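Local coordinates for protein fatty acid synthase 1, isoform A (Drosophila melanogaster, PDB 6FN6) that probably catalyses NADPH-dependent de novo synthesis of long-chain saturated fatty acids, this fragment carrying the dehydratase, enoylreductase and ketoreductase region, at residues I295-G300 with D539-V544; D336-T341 with R359-D364; D381-P386 with L404-T409; K450-V455 with Y483-C488. All coordinates share one frame; numbering follows the deposited sequence.

Interaction 1: I295-G300 with D539-V544; sequences IENSSG and DLISNV
Asn-297 holds the backbone of Ile-541 through its side-chain amide. The contact joins the end of helix 279-296, in what is probably the pseudo-methyltransferase part, to the loop entering strand 542-546 of the pseudo-ketoreductase domain. Ile-541 N donates to Asn-297 OD1 at 2.7 Å with an N-H...O angle of 151°, and it lies in the plane of the amide carbonyl. The other branch of the amide faces Leu-540, with Asn-297 ND2 3.7 Å from Leu-540 CD2. Asn-297 is the first residue to leave the helix. Its chi1 of -72° sets CG beside its own backbone N and aims the amide at the loop.

Glu-296 reaches the same partner further along. Glu-296 CG packs 3.8 Å from Ile-541 CG1. A nearly trans chi1 of -165° and an extended chain then carry the carboxylate on to Ser-542, and Glu-296 OE2 lies 3.7 Å from Ser-542 CB.

In the second shell, Arg-554 forms a salt bridge with Glu-296 OE2, and Val-293 O accepts from Asn-297 ND2. Met-500 and Lys-504 of helix 496-504 pack on Ile-541. A water completes the seam. It donates to Glu-296 OE2 and to Ser-542 O, each at 3.0 Å, and it accepts from Asn-297 ND2 at 3.3 Å.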
loop_
_atom_site.group_PDB
_atom_site.type_symbol
_atom_site.label_atom_id
_atom_site.label_comp_id
_atom_site.label_asym_id
_atom_site.label_seq_id
_atom_site.Cartn_x
_atom_site.Cartn_y
_atom_site.Cartn_z
ATOM N N ILE A 295 -2.250 -20.856 -69.287
ATOM C CA ILE A 295 -1.526 -21.670 -68.318
ATOM C C ILE A 295 -1.930 -23.125 -68.509
ATOM O O ILE A 295 -1.084 -24.020 -68.542
ATOM C CB ILE A 295 -1.789 -21.189 -66.865
ATOM C CG1 ILE A 295 -1.177 -19.804 -66.650
ATOM C CG2 ILE A 295 -1.221 -22.180 -65.848
ATOM C CD1 ILE A 295 -1.592 -19.132 -65.356
ATOM N N GLU A 296 -3.233 -23.349 -68.636
ATOM C CA GLU A 296 -3.781 -24.688 -68.815
ATOM C C GLU A 296 -3.183 -25.381 -70.039
ATOM O O GLU A 296 -3.063 -26.604 -70.067
ATOM C CB GLU A 296 -5.306 -24.611 -68.933
ATOM C CG GLU A 296 -6.028 -25.937 -68.753
ATOM C CD GLU A 296 -7.529 -25.762 -68.578
ATOM O OE1 GLU A 296 -8.076 -26.256 -67.566
ATOM O OE2 GLU A 296 -8.166 -25.146 -69.461
ATOM N N ASN A 297 -2.808 -24.594 -71.045
ATOM C CA ASN A 297 -2.319 -25.139 -72.309
ATOM C C ASN A 297 -0.860 -24.779 -72.581
ATOM O O ASN A 297 -0.479 -24.525 -73.723
ATOM C CB ASN A 297 -3.193 -24.647 -73.465
ATOM C CG ASN A 297 -4.567 -25.287 -73.468
ATOM O OD1 ASN A 297 -4.730 -26.426 -73.904
ATOM N ND2 ASN A 297 -5.563 -24.557 -72.974
ATOM N N SER A 298 -0.046 -24.758 -71.532
ATOM C CA SER A 298 1.387 -24.521 -71.681
ATOM C C SER A 298 2.174 -25.743 -71.223
ATOM O O SER A 298 3.360 -25.644 -70.906
ATOM C CB SER A 298 1.820 -23.286 -70.892
ATOM O OG SER A 298 1.698 -23.504 -69.499
ATOM N N SER A 299 1.511 -26.896 -71.199
ATOM C CA SER A 299 2.130 -28.125 -70.724
ATOM C C SER A 299 2.645 -27.895 -69.303
ATOM O O SER A 299 1.967 -27.257 -68.497
ATOM C CB SER A 299 3.254 -28.561 -71.670
ATOM O OG SER A 299 4.270 -27.576 -71.767
ATOM N N GLY A 300 3.836 -28.398 -68.989
ATOM C CA GLY A 300 4.382 -28.244 -67.655
ATOM C C GLY A 300 5.346 -27.078 -67.565
ATOM O O GLY A 300 6.499 -27.244 -67.166
ATOM N N ASP A 539 -6.705 -27.456 -80.172
ATOM C CA ASP A 539 -5.694 -28.209 -79.443
ATOM C C ASP A 539 -5.654 -27.796 -77.969
ATOM O O ASP A 539 -4.583 -27.704 -77.363
ATOM C CB ASP A 539 -4.320 -28.021 -80.090
ATOM C CG ASP A 539 -3.348 -29.126 -79.724
ATOM O OD1 ASP A 539 -3.799 -30.275 -79.525
ATOM O OD2 ASP A 539 -2.133 -28.846 -79.638
ATOM N N LEU A 540 -6.832 -27.549 -77.402
ATOM C CA LEU A 540 -6.965 -27.276 -75.974
ATOM C C LEU A 540 -6.996 -28.595 -75.211
ATOM O O LEU A 540 -7.604 -29.562 -75.668
ATOM C CB LEU A 540 -8.234 -26.473 -75.690
ATOM C CG LEU A 540 -8.411 -25.159 -76.458
ATOM C CD1 LEU A 540 -9.737 -24.515 -76.089
ATOM C CD2 LEU A 540 -7.255 -24.199 -76.194
ATOM N N ILE A 541 -6.349 -28.642 -74.051
ATOM C CA ILE A 541 -6.293 -29.886 -73.291
ATOM C C ILE A 541 -7.634 -30.146 -72.616
ATOM O O ILE A 541 -7.983 -31.294 -72.342
ATOM C CB ILE A 541 -5.144 -29.876 -72.259
ATOM C CG1 ILE A 541 -5.355 -28.806 -71.186
ATOM C CG2 ILE A 541 -3.811 -29.647 -72.956
ATOM C CD1 ILE A 541 -4.502 -29.034 -69.953
ATOM N N SER A 542 -8.386 -29.080 -72.355
ATOM C CA SER A 542 -9.694 -29.200 -71.722
ATOM C C SER A 542 -10.818 -28.729 -72.644
ATOM O O SER A 542 -10.862 -27.565 -73.039
ATOM C CB SER A 542 -9.723 -28.402 -70.418
ATOM O OG SER A 542 -10.993 -28.498 -69.799
ATOM N N ASN A 543 -11.726 -29.645 -72.969
ATOM C CA ASN A 543 -12.860 -29.350 -73.844
ATOM C C ASN A 543 -14.160 -29.866 -73.237
ATOM O O ASN A 543 -14.377 -31.073 -73.151
ATOM C CB ASN A 543 -12.650 -29.974 -75.226
ATOM C CG ASN A 543 -11.365 -29.521 -75.880
ATOM O OD1 ASN A 543 -11.333 -28.509 -76.581
ATOM N ND2 ASN A 543 -10.289 -30.270 -75.651
ATOM N N VAL A 544 -15.015 -28.945 -72.807
ATOM C CA VAL A 544 -16.255 -29.304 -72.131
ATOM C C VAL A 544 -17.459 -28.871 -72.961
ATOM O O VAL A 544 -17.593 -27.697 -73.304
ATOM C CB VAL A 544 -16.316 -28.684 -70.725
ATOM C CG1 VAL A 544 -17.563 -29.157 -69.986
ATOM C CG2 VAL A 544 -15.054 -29.013 -69.938
HETATM O O HOH W 1 -8.446 -25.991 -72.337
#

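Interaction 2: D336-T341 with R359-D364; sequences DVAVVT and RVVSKD
Asp-336 and Arg-359 meet edge to edge, with the carboxylate and guanidinium planes only 18° apart. Arg-359 NE donates to Asp-336 OD1 at 2.6 Å, using the syn lone pair of that oxygen. A second, weak bond runs from Arg-359 NH2 to Asp-336 OD2 at 3.3 Å. The paired bonds hold the two flat groups nearly coplanar and form a salt bridge. NH2 has another acid partner in Glu-371.

A chi1 of 57°, between the backbone N and the carbonyl carbon, puts Arg-359 CG 3.6 Å from Ala-338 CB. The extended chain from CG to NE then carries the guanidinium to Asp-336. The same methyl sits over one face of the guanidinium, offset toward the rim. Ala-338 CB also lies 4.3 Å from Val-361 CG2. Val-339 and Val-360 point to the other face, where Leu-353 of helix 346-353 packs on both.

The backbones pair in parallel. Val-339 N donates to Arg-359 O at 3.0 Å, and Val-361 N to Val-339 O at 3.2 Å. The flanking bonds are weak. Strand 359-362 is an outermost strand of its sheet. The strand order matches that of class I methyltransferases, so this is probably the second and third strands of the pseudo-methyltransferase fold, joined in a beta-alpha-beta unit.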
loop_
_atom_site.group_PDB
_atom_site.type_symbol
_atom_site.label_atom_id
_atom_site.label_comp_id
_atom_site.label_asym_id
_atom_site.label_seq_id
_atom_site.Cartn_x
_atom_site.Cartn_y
_atom_site.Cartn_z
ATOM N N ASP A 336 7.312 -13.729 -66.688
ATOM C CA ASP A 336 8.183 -12.739 -67.303
ATOM C C ASP A 336 7.341 -11.814 -68.167
ATOM O O ASP A 336 7.184 -12.044 -69.365
ATOM C CB ASP A 336 9.269 -13.408 -68.145
ATOM C CG ASP A 336 10.119 -12.407 -68.901
ATOM O OD1 ASP A 336 10.252 -11.259 -68.425
ATOM O OD2 ASP A 336 10.661 -12.769 -69.967
ATOM N N VAL A 337 6.797 -10.771 -67.551
ATOM C CA VAL A 337 5.920 -9.843 -68.251
ATOM C C VAL A 337 6.667 -8.544 -68.511
ATOM O O VAL A 337 7.378 -8.042 -67.642
ATOM C CB VAL A 337 4.627 -9.589 -67.456
ATOM C CG1 VAL A 337 3.716 -8.623 -68.203
ATOM C CG2 VAL A 337 3.908 -10.898 -67.179
ATOM N N ALA A 338 6.509 -8.012 -69.716
ATOM C CA ALA A 338 7.157 -6.767 -70.099
ATOM C C ALA A 338 6.165 -5.849 -70.800
ATOM O O ALA A 338 5.158 -6.308 -71.337
ATOM C CB ALA A 338 8.353 -7.042 -70.997
ATOM N N VAL A 339 6.450 -4.552 -70.782
ATOM C CA VAL A 339 5.643 -3.590 -71.515
ATOM C C VAL A 339 6.474 -3.055 -72.670
ATOM O O VAL A 339 7.542 -2.476 -72.470
ATOM C CB VAL A 339 5.151 -2.449 -70.607
ATOM C CG1 VAL A 339 4.268 -1.482 -71.390
ATOM C CG2 VAL A 339 4.399 -3.009 -69.409
ATOM N N VAL A 340 5.970 -3.253 -73.883
ATOM C CA VAL A 340 6.668 -2.832 -75.087
ATOM C C VAL A 340 6.146 -1.472 -75.522
ATOM O O VAL A 340 4.936 -1.250 -75.575
ATOM C CB VAL A 340 6.516 -3.863 -76.215
ATOM C CG1 VAL A 340 7.438 -3.517 -77.373
ATOM C CG2 VAL A 340 6.802 -5.268 -75.701
ATOM N N THR A 341 7.064 -0.564 -75.832
ATOM C CA THR A 341 6.696 0.788 -76.235
ATOM C C THR A 341 7.442 1.187 -77.500
ATOM O O THR A 341 8.651 0.986 -77.614
ATOM C CB THR A 341 6.991 1.813 -75.121
ATOM O OG1 THR A 341 6.607 3.122 -75.561
ATOM C CG2 THR A 341 8.475 1.815 -74.755
ATOM N N ARG A 359 9.234 -5.572 -66.385
ATOM C CA ARG A 359 10.306 -4.903 -67.109
ATOM C C ARG A 359 9.743 -4.128 -68.294
ATOM O O ARG A 359 8.558 -4.233 -68.606
ATOM C CB ARG A 359 11.358 -5.917 -67.562
ATOM C CG ARG A 359 10.835 -7.040 -68.434
ATOM C CD ARG A 359 11.726 -8.266 -68.323
ATOM N NE ARG A 359 11.486 -9.212 -69.409
ATOM C CZ ARG A 359 12.043 -9.123 -70.611
ATOM N NH1 ARG A 359 12.875 -8.128 -70.895
ATOM N NH2 ARG A 359 11.768 -10.031 -71.536
ATOM N N VAL A 360 10.598 -3.341 -68.940
ATOM C CA VAL A 360 10.202 -2.559 -70.105
ATOM C C VAL A 360 11.214 -2.717 -71.235
ATOM O O VAL A 360 12.413 -2.520 -71.039
ATOM C CB VAL A 360 10.030 -1.070 -69.733
ATOM C CG1 VAL A 360 9.626 -0.248 -70.954
ATOM C CG2 VAL A 360 9.009 -0.909 -68.617
ATOM N N VAL A 361 10.720 -3.074 -72.416
ATOM C CA VAL A 361 11.568 -3.233 -73.589
ATOM C C VAL A 361 11.249 -2.115 -74.577
ATOM O O VAL A 361 10.098 -1.698 -74.706
ATOM C CB VAL A 361 11.383 -4.622 -74.230
ATOM C CG1 VAL A 361 12.241 -4.758 -75.485
ATOM C CG2 VAL A 361 11.718 -5.717 -73.231
ATOM N N SER A 362 12.277 -1.639 -75.274
ATOM C CA SER A 362 12.133 -0.536 -76.220
ATOM C C SER A 362 12.285 -1.008 -77.660
ATOM O O SER A 362 13.400 -1.154 -78.160
ATOM C CB SER A 362 13.165 0.552 -75.926
ATOM O OG SER A 362 13.115 0.948 -74.569
ATOM N N LYS A 363 11.157 -1.236 -78.324
ATOM C CA LYS A 363 11.167 -1.658 -79.720
ATOM C C LYS A 363 9.916 -1.180 -80.449
ATOM O O LYS A 363 8.830 -1.117 -79.873
ATOM C CB LYS A 363 11.279 -3.181 -79.820
ATOM C CG LYS A 363 12.682 -3.710 -79.568
ATOM C CD LYS A 363 12.789 -5.196 -79.873
ATOM C CE LYS A 363 14.193 -5.718 -79.604
ATOM N NZ LYS A 363 15.208 -5.106 -80.507
ATOM N N ASP A 364 10.085 -0.847 -81.723
ATOM C CA ASP A 364 8.986 -0.371 -82.554
ATOM C C ASP A 364 8.282 -1.574 -83.171
ATOM O O ASP A 364 8.844 -2.269 -84.015
ATOM C CB ASP A 364 9.503 0.576 -83.641
ATOM C CG ASP A 364 8.386 1.267 -84.399
ATOM O OD1 ASP A 364 7.215 1.132 -83.990
ATOM O OD2 ASP A 364 8.683 1.948 -85.404
#

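Interaction 3: D381-P386 with L404-T409; sequences DVLSRP and LILEET
Asp-381 N donates to Glu-407 O at 2.8 Å, almost straight along the C=O axis, and the chain then leaves strand 374-380 in a turn in which 382-384 have helical backbone angles. The two neighbouring parallel strands, 374-380 and 402-409, fit the fourth and fifth strands of a class I methyltransferase fold, probably the pseudo-methyltransferase part of this synthase.

The carboxylate of Glu-408 fills the turn. With chi1 at -58° and chi2 at -73° its chain bends back over the loop. Leu-383 N donates to Glu-408 OE2 at 3.0 Å, in a bond that is nearly straight at 174° but comes from above the carboxylate plane. Val-382 N adds a weak bond to the same oxygen. The backbone thus supplies two N-H groups to one buried acid oxygen, which probably favours the charged form. The carboxylate of Asp-381 is also nearby and would probably oppose this effect in part.

Val-382 and Leu-406 cross at about a right angle, with Val-382 CG2 3.8 Å from Leu-406 CD2. Leu-383 passes across the Glu-408 chain, and Leu-383 CG lies 4.2 Å from Leu-406 CD1. Tyr-413 and Leu-420 of helix 410-423 pack on Leu-383 too. The second carboxylate oxygen, Glu-408 OE1, accepts from Ser-384 OG at 3.2 Å.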
loop_
_atom_site.group_PDB
_atom_site.type_symbol
_atom_site.label_atom_id
_atom_site.label_comp_id
_atom_site.label_asym_id
_atom_site.label_seq_id
_atom_site.Cartn_x
_atom_site.Cartn_y
_atom_site.Cartn_z
ATOM N N ASP A 381 -6.871 -3.148 -80.134
ATOM C CA ASP A 381 -7.123 -2.610 -81.464
ATOM C C ASP A 381 -6.011 -2.988 -82.440
ATOM O O ASP A 381 -5.586 -2.173 -83.257
ATOM C CB ASP A 381 -7.277 -1.088 -81.398
ATOM C CG ASP A 381 -8.403 -0.659 -80.478
ATOM O OD1 ASP A 381 -9.359 -1.445 -80.303
ATOM O OD2 ASP A 381 -8.336 0.463 -79.931
ATOM N N VAL A 382 -5.555 -4.233 -82.357
ATOM C CA VAL A 382 -4.500 -4.724 -83.234
ATOM C C VAL A 382 -5.089 -5.052 -84.602
ATOM O O VAL A 382 -4.452 -4.828 -85.631
ATOM C CB VAL A 382 -3.797 -5.949 -82.619
ATOM C CG1 VAL A 382 -2.742 -6.509 -83.572
ATOM C CG2 VAL A 382 -3.171 -5.584 -81.284
ATOM N N LEU A 383 -6.304 -5.589 -84.607
ATOM C CA LEU A 383 -6.986 -5.930 -85.848
ATOM C C LEU A 383 -7.673 -4.703 -86.442
ATOM O O LEU A 383 -8.141 -4.730 -87.581
ATOM C CB LEU A 383 -8.007 -7.043 -85.607
ATOM C CG LEU A 383 -7.464 -8.302 -84.926
ATOM C CD1 LEU A 383 -8.588 -9.290 -84.662
ATOM C CD2 LEU A 383 -6.362 -8.953 -85.761
ATOM N N SER A 384 -7.740 -3.631 -85.658
ATOM C CA SER A 384 -8.338 -2.374 -86.100
ATOM C C SER A 384 -7.365 -1.571 -86.957
ATOM O O SER A 384 -7.772 -0.885 -87.895
ATOM C CB SER A 384 -8.780 -1.544 -84.897
ATOM O OG SER A 384 -9.718 -2.255 -84.110
ATOM N N ARG A 385 -6.082 -1.654 -86.615
ATOM C CA ARG A 385 -5.034 -0.921 -87.318
ATOM C C ARG A 385 -5.145 -1.096 -88.834
ATOM O O ARG A 385 -5.597 -2.140 -89.308
ATOM C CB ARG A 385 -3.656 -1.395 -86.852
ATOM C CG ARG A 385 -3.319 -1.065 -85.405
ATOM C CD ARG A 385 -2.498 0.210 -85.286
ATOM N NE ARG A 385 -3.286 1.408 -85.561
ATOM C CZ ARG A 385 -2.788 2.640 -85.599
ATOM N NH1 ARG A 385 -1.494 2.845 -85.384
ATOM N NH2 ARG A 385 -3.583 3.670 -85.854
ATOM N N PRO A 386 -4.737 -0.068 -89.601
ATOM C CA PRO A 386 -4.826 -0.145 -91.064
ATOM C C PRO A 386 -3.809 -1.116 -91.657
ATOM O O PRO A 386 -4.109 -1.804 -92.633
ATOM C CB PRO A 386 -4.540 1.292 -91.506
ATOM C CG PRO A 386 -3.679 1.848 -90.433
ATOM C CD PRO A 386 -4.146 1.207 -89.154
ATOM N N LEU A 404 -2.622 -15.136 -78.555
ATOM C CA LEU A 404 -2.766 -13.694 -78.704
ATOM C C LEU A 404 -3.991 -13.225 -77.929
ATOM O O LEU A 404 -5.107 -13.673 -78.190
ATOM C CB LEU A 404 -2.904 -13.297 -80.174
ATOM C CG LEU A 404 -1.740 -13.577 -81.124
ATOM C CD1 LEU A 404 -2.125 -13.159 -82.532
ATOM C CD2 LEU A 404 -0.475 -12.862 -80.681
ATOM N N ILE A 405 -3.781 -12.330 -76.972
ATOM C CA ILE A 405 -4.886 -11.733 -76.237
ATOM C C ILE A 405 -5.165 -10.372 -76.860
ATOM O O ILE A 405 -4.415 -9.420 -76.652
ATOM C CB ILE A 405 -4.584 -11.608 -74.731
ATOM C CG1 ILE A 405 -4.056 -12.935 -74.175
ATOM C CG2 ILE A 405 -5.839 -11.187 -73.984
ATOM C CD1 ILE A 405 -3.598 -12.858 -72.733
ATOM N N LEU A 406 -6.239 -10.288 -77.637
ATOM C CA LEU A 406 -6.546 -9.069 -78.374
ATOM C C LEU A 406 -7.883 -8.476 -77.943
ATOM O O LEU A 406 -8.934 -9.088 -78.127
ATOM C CB LEU A 406 -6.563 -9.353 -79.878
ATOM C CG LEU A 406 -5.319 -10.049 -80.439
ATOM C CD1 LEU A 406 -5.522 -10.412 -81.899
ATOM C CD2 LEU A 406 -4.081 -9.179 -80.274
ATOM N N GLU A 407 -7.834 -7.283 -77.357
ATOM C CA GLU A 407 -9.046 -6.540 -77.044
ATOM C C GLU A 407 -9.406 -5.705 -78.262
ATOM O O GLU A 407 -8.600 -4.906 -78.740
ATOM C CB GLU A 407 -8.858 -5.660 -75.803
ATOM C CG GLU A 407 -9.996 -4.673 -75.556
ATOM C CD GLU A 407 -9.891 -3.961 -74.213
ATOM O OE1 GLU A 407 -9.206 -4.482 -73.306
ATOM O OE2 GLU A 407 -10.494 -2.876 -74.065
ATOM N N GLU A 408 -10.619 -5.896 -78.766
ATOM C CA GLU A 408 -11.048 -5.234 -79.990
ATOM C C GLU A 408 -12.417 -4.595 -79.814
ATOM O O GLU A 408 -13.144 -4.912 -78.874
ATOM C CB GLU A 408 -11.098 -6.237 -81.149
ATOM C CG GLU A 408 -9.777 -6.931 -81.442
ATOM C CD GLU A 408 -8.767 -6.017 -82.098
ATOM O OE1 GLU A 408 -9.184 -5.068 -82.794
ATOM O OE2 GLU A 408 -7.554 -6.248 -81.917
ATOM N N THR A 409 -12.755 -3.679 -80.715
ATOM C CA THR A 409 -14.110 -3.151 -80.775
ATOM C C THR A 409 -14.964 -4.144 -81.554
ATOM O O THR A 409 -14.548 -4.650 -82.595
ATOM C CB THR A 409 -14.165 -1.765 -81.444
ATOM O OG1 THR A 409 -13.768 -1.875 -82.817
ATOM C CG2 THR A 409 -13.242 -0.792 -80.729
#

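Interaction 4: K450-V455 with Y483-C488; sequences KTRKSV and YVYVVC
The contact belongs to the edge of the pseudo-ketoreductase sheet, where Arg-452, in the chain leading into strand 454-457, lies flat on the ring of Tyr-483. Guanidinium and ring are 4.0 Å apart between centres, with planes at 22°. Arg-452 CZ stands 15° off the ring normal, so this is a cation-pi stack over the face. NH1 lies over the ring centre, and Arg-452 CD also touches the ring, 3.7 Å from Tyr-483 CD1.

The edge of the same guanidinium serves a second tyrosine. Arg-452 NH2 donates to Tyr-485 OH at 3.0 Å, and the hydroxyl oxygen lies in the guanidinium plane. The Tyr-485 ring itself is turned well away from that plane, in contrast to the stacked ring of Tyr-483. NH2 also forms a salt bridge with Asp-539. One face and one edge of the group are therefore engaged, and its rotation is set by several partners. The extended Arg-452 chain from CG to NE follows a chi1 of 68°, which swings the group over the Tyr-483 ring and turns its edge to Tyr-485 OH.

The strands are the two ends of a beta-alpha-beta unit of the Rossmann type, with helix 466-480 between them, and they pair in parallel. Tyr-483 N donates to Lys-453 O at 3.1 Å. Val-455 N donates to Tyr-483 O at 3.2 Å, and Tyr-485 N to Val-455 O at 3.0 Å. Ser-454 CB meets the edge of the Tyr-485 ring, 3.8 Å from Tyr-485 CE2. On the other face of the sheet, Val-455 CG1 packs 4.3 Å from Val-484 CG2, and Leu-470 and Ala-477 of the helix pack on Val-484.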
loop_
_atom_site.group_PDB
_atom_site.type_symbol
_atom_site.label_atom_id
_atom_site.label_comp_id
_atom_site.label_asym_id
_atom_site.label_seq_id
_atom_site.Cartn_x
_atom_site.Cartn_y
_atom_site.Cartn_z
ATOM N N LYS A 450 -5.807 -34.289 -89.039
ATOM C CA LYS A 450 -5.549 -35.293 -90.063
ATOM C C LYS A 450 -4.101 -35.783 -90.116
ATOM O O LYS A 450 -3.850 -36.984 -90.198
ATOM C CB LYS A 450 -5.937 -34.702 -91.420
ATOM C CG LYS A 450 -7.439 -34.547 -91.633
ATOM C CD LYS A 450 -7.752 -33.534 -92.728
ATOM C CE LYS A 450 -7.203 -33.916 -94.090
ATOM N NZ LYS A 450 -6.577 -32.723 -94.740
ATOM N N THR A 451 -3.155 -34.851 -90.079
ATOM C CA THR A 451 -1.743 -35.186 -90.258
ATOM C C THR A 451 -1.031 -35.780 -89.035
ATOM O O THR A 451 0.029 -36.383 -89.180
ATOM C CB THR A 451 -0.954 -33.946 -90.717
ATOM O OG1 THR A 451 -1.127 -32.880 -89.774
ATOM C CG2 THR A 451 -1.415 -33.505 -92.104
ATOM N N ARG A 452 -1.577 -35.599 -87.838
ATOM C CA ARG A 452 -0.923 -36.136 -86.643
ATOM C C ARG A 452 -1.598 -37.410 -86.131
ATOM O O ARG A 452 -2.823 -37.522 -86.119
ATOM C CB ARG A 452 -0.868 -35.082 -85.540
ATOM C CG ARG A 452 -2.197 -34.701 -84.933
ATOM C CD ARG A 452 -2.001 -33.540 -83.975
ATOM N NE ARG A 452 -3.109 -33.387 -83.043
ATOM C CZ ARG A 452 -3.101 -32.542 -82.018
ATOM N NH1 ARG A 452 -2.040 -31.778 -81.794
ATOM N NH2 ARG A 452 -4.152 -32.465 -81.214
ATOM N N LYS A 453 -0.776 -38.363 -85.699
ATOM C CA LYS A 453 -1.264 -39.635 -85.185
ATOM C C LYS A 453 -1.968 -39.444 -83.843
ATOM O O LYS A 453 -1.544 -38.633 -83.015
ATOM C CB LYS A 453 -0.102 -40.624 -85.036
ATOM C CG LYS A 453 0.727 -40.795 -86.308
ATOM C CD LYS A 453 1.773 -41.902 -86.193
ATOM C CE LYS A 453 2.462 -42.146 -87.540
ATOM N NZ LYS A 453 3.455 -43.262 -87.503
ATOM N N SER A 454 -3.044 -40.195 -83.629
ATOM C CA SER A 454 -3.811 -40.085 -82.394
ATOM C C SER A 454 -4.567 -41.369 -82.078
ATOM O O SER A 454 -4.907 -42.141 -82.972
ATOM C CB SER A 454 -4.800 -38.924 -82.484
ATOM O OG SER A 454 -5.799 -39.187 -83.452
ATOM N N VAL A 455 -4.824 -41.586 -80.794
ATOM C CA VAL A 455 -5.601 -42.730 -80.338
ATOM C C VAL A 455 -6.549 -42.238 -79.243
ATOM O O VAL A 455 -6.294 -41.212 -78.614
ATOM C CB VAL A 455 -4.687 -43.878 -79.854
ATOM C CG1 VAL A 455 -3.993 -43.509 -78.541
ATOM C CG2 VAL A 455 -5.477 -45.178 -79.720
ATOM N N TYR A 483 -0.803 -38.201 -80.026
ATOM C CA TYR A 483 -1.561 -37.497 -78.997
ATOM C C TYR A 483 -2.715 -38.380 -78.523
ATOM O O TYR A 483 -3.271 -39.153 -79.301
ATOM C CB TYR A 483 -2.082 -36.157 -79.525
ATOM C CG TYR A 483 -0.985 -35.170 -79.872
ATOM C CD1 TYR A 483 -0.374 -35.183 -81.119
ATOM C CD2 TYR A 483 -0.564 -34.222 -78.948
ATOM C CE1 TYR A 483 0.628 -34.281 -81.433
ATOM C CE2 TYR A 483 0.435 -33.317 -79.255
ATOM C CZ TYR A 483 1.025 -33.349 -80.496
ATOM O OH TYR A 483 2.019 -32.444 -80.794
ATOM N N VAL A 484 -3.053 -38.283 -77.241
ATOM C CA VAL A 484 -4.097 -39.123 -76.665
ATOM C C VAL A 484 -5.343 -38.303 -76.345
ATOM O O VAL A 484 -5.275 -37.305 -75.626
ATOM C CB VAL A 484 -3.587 -39.844 -75.407
ATOM C CG1 VAL A 484 -4.669 -40.746 -74.830
ATOM C CG2 VAL A 484 -2.331 -40.643 -75.723
ATOM N N TYR A 485 -6.480 -38.730 -76.884
ATOM C CA TYR A 485 -7.752 -38.080 -76.599
ATOM C C TYR A 485 -8.515 -38.878 -75.554
ATOM O O TYR A 485 -8.914 -40.016 -75.801
ATOM C CB TYR A 485 -8.604 -37.937 -77.863
ATOM C CG TYR A 485 -8.114 -36.881 -78.824
ATOM C CD1 TYR A 485 -8.466 -35.550 -78.659
ATOM C CD2 TYR A 485 -7.313 -37.218 -79.908
ATOM C CE1 TYR A 485 -8.021 -34.580 -79.535
ATOM C CE2 TYR A 485 -6.866 -36.255 -80.790
ATOM C CZ TYR A 485 -7.225 -34.939 -80.599
ATOM O OH TYR A 485 -6.781 -33.978 -81.475
ATOM N N VAL A 486 -8.708 -38.278 -74.385
ATOM C CA VAL A 486 -9.474 -38.908 -73.321
ATOM C C VAL A 486 -10.917 -38.449 -73.450
ATOM O O VAL A 486 -11.220 -37.272 -73.259
ATOM C CB VAL A 486 -8.903 -38.569 -71.930
ATOM C CG1 VAL A 486 -9.572 -39.411 -70.855
ATOM C CG2 VAL A 486 -7.391 -38.764 -71.905
ATOM N N VAL A 487 -11.805 -39.377 -73.789
ATOM C CA VAL A 487 -13.204 -39.044 -74.038
ATOM C C VAL A 487 -14.066 -39.502 -72.872
ATOM O O VAL A 487 -14.075 -40.678 -72.529
ATOM C CB VAL A 487 -13.695 -39.669 -75.357
ATOM C CG1 VAL A 487 -15.152 -39.309 -75.614
ATOM C CG2 VAL A 487 -12.823 -39.213 -76.516
ATOM N N CYS A 488 -14.789 -38.568 -72.266
ATOM C CA CYS A 488 -15.662 -38.882 -71.137
ATOM C C CYS A 488 -17.077 -38.370 -71.395
ATOM O O CYS A 488 -17.427 -37.261 -70.988
ATOM C CB CYS A 488 -15.113 -38.277 -69.845
ATOM S SG CYS A 488 -16.123 -38.634 -68.388
#

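From the N terminus, 295-300 comes first, and its partner 539-544 comes last. Interaction 1 therefore closes a long loop that encloses the other three. Within it, interactions 2, 3 and 4 follow in series, and no two loops cross. Interaction 2 closes a beta-alpha-beta unit through helix 346-353. Interaction 3 closes the loop through helix 389-395 between strands 374-380 and 402-409. Both reach one mixed sheet of the probable pseudo-methyltransferase part, with centres 18 Å apart. Interaction 4 closes a short beta-alpha-beta loop in the pseudo-ketoreductase part. Interaction 1 ties these two parts together. It also touches interaction 4 through a salt bridge, Asp-539 OD1 to Arg-452 NH2 at 2.8 Å.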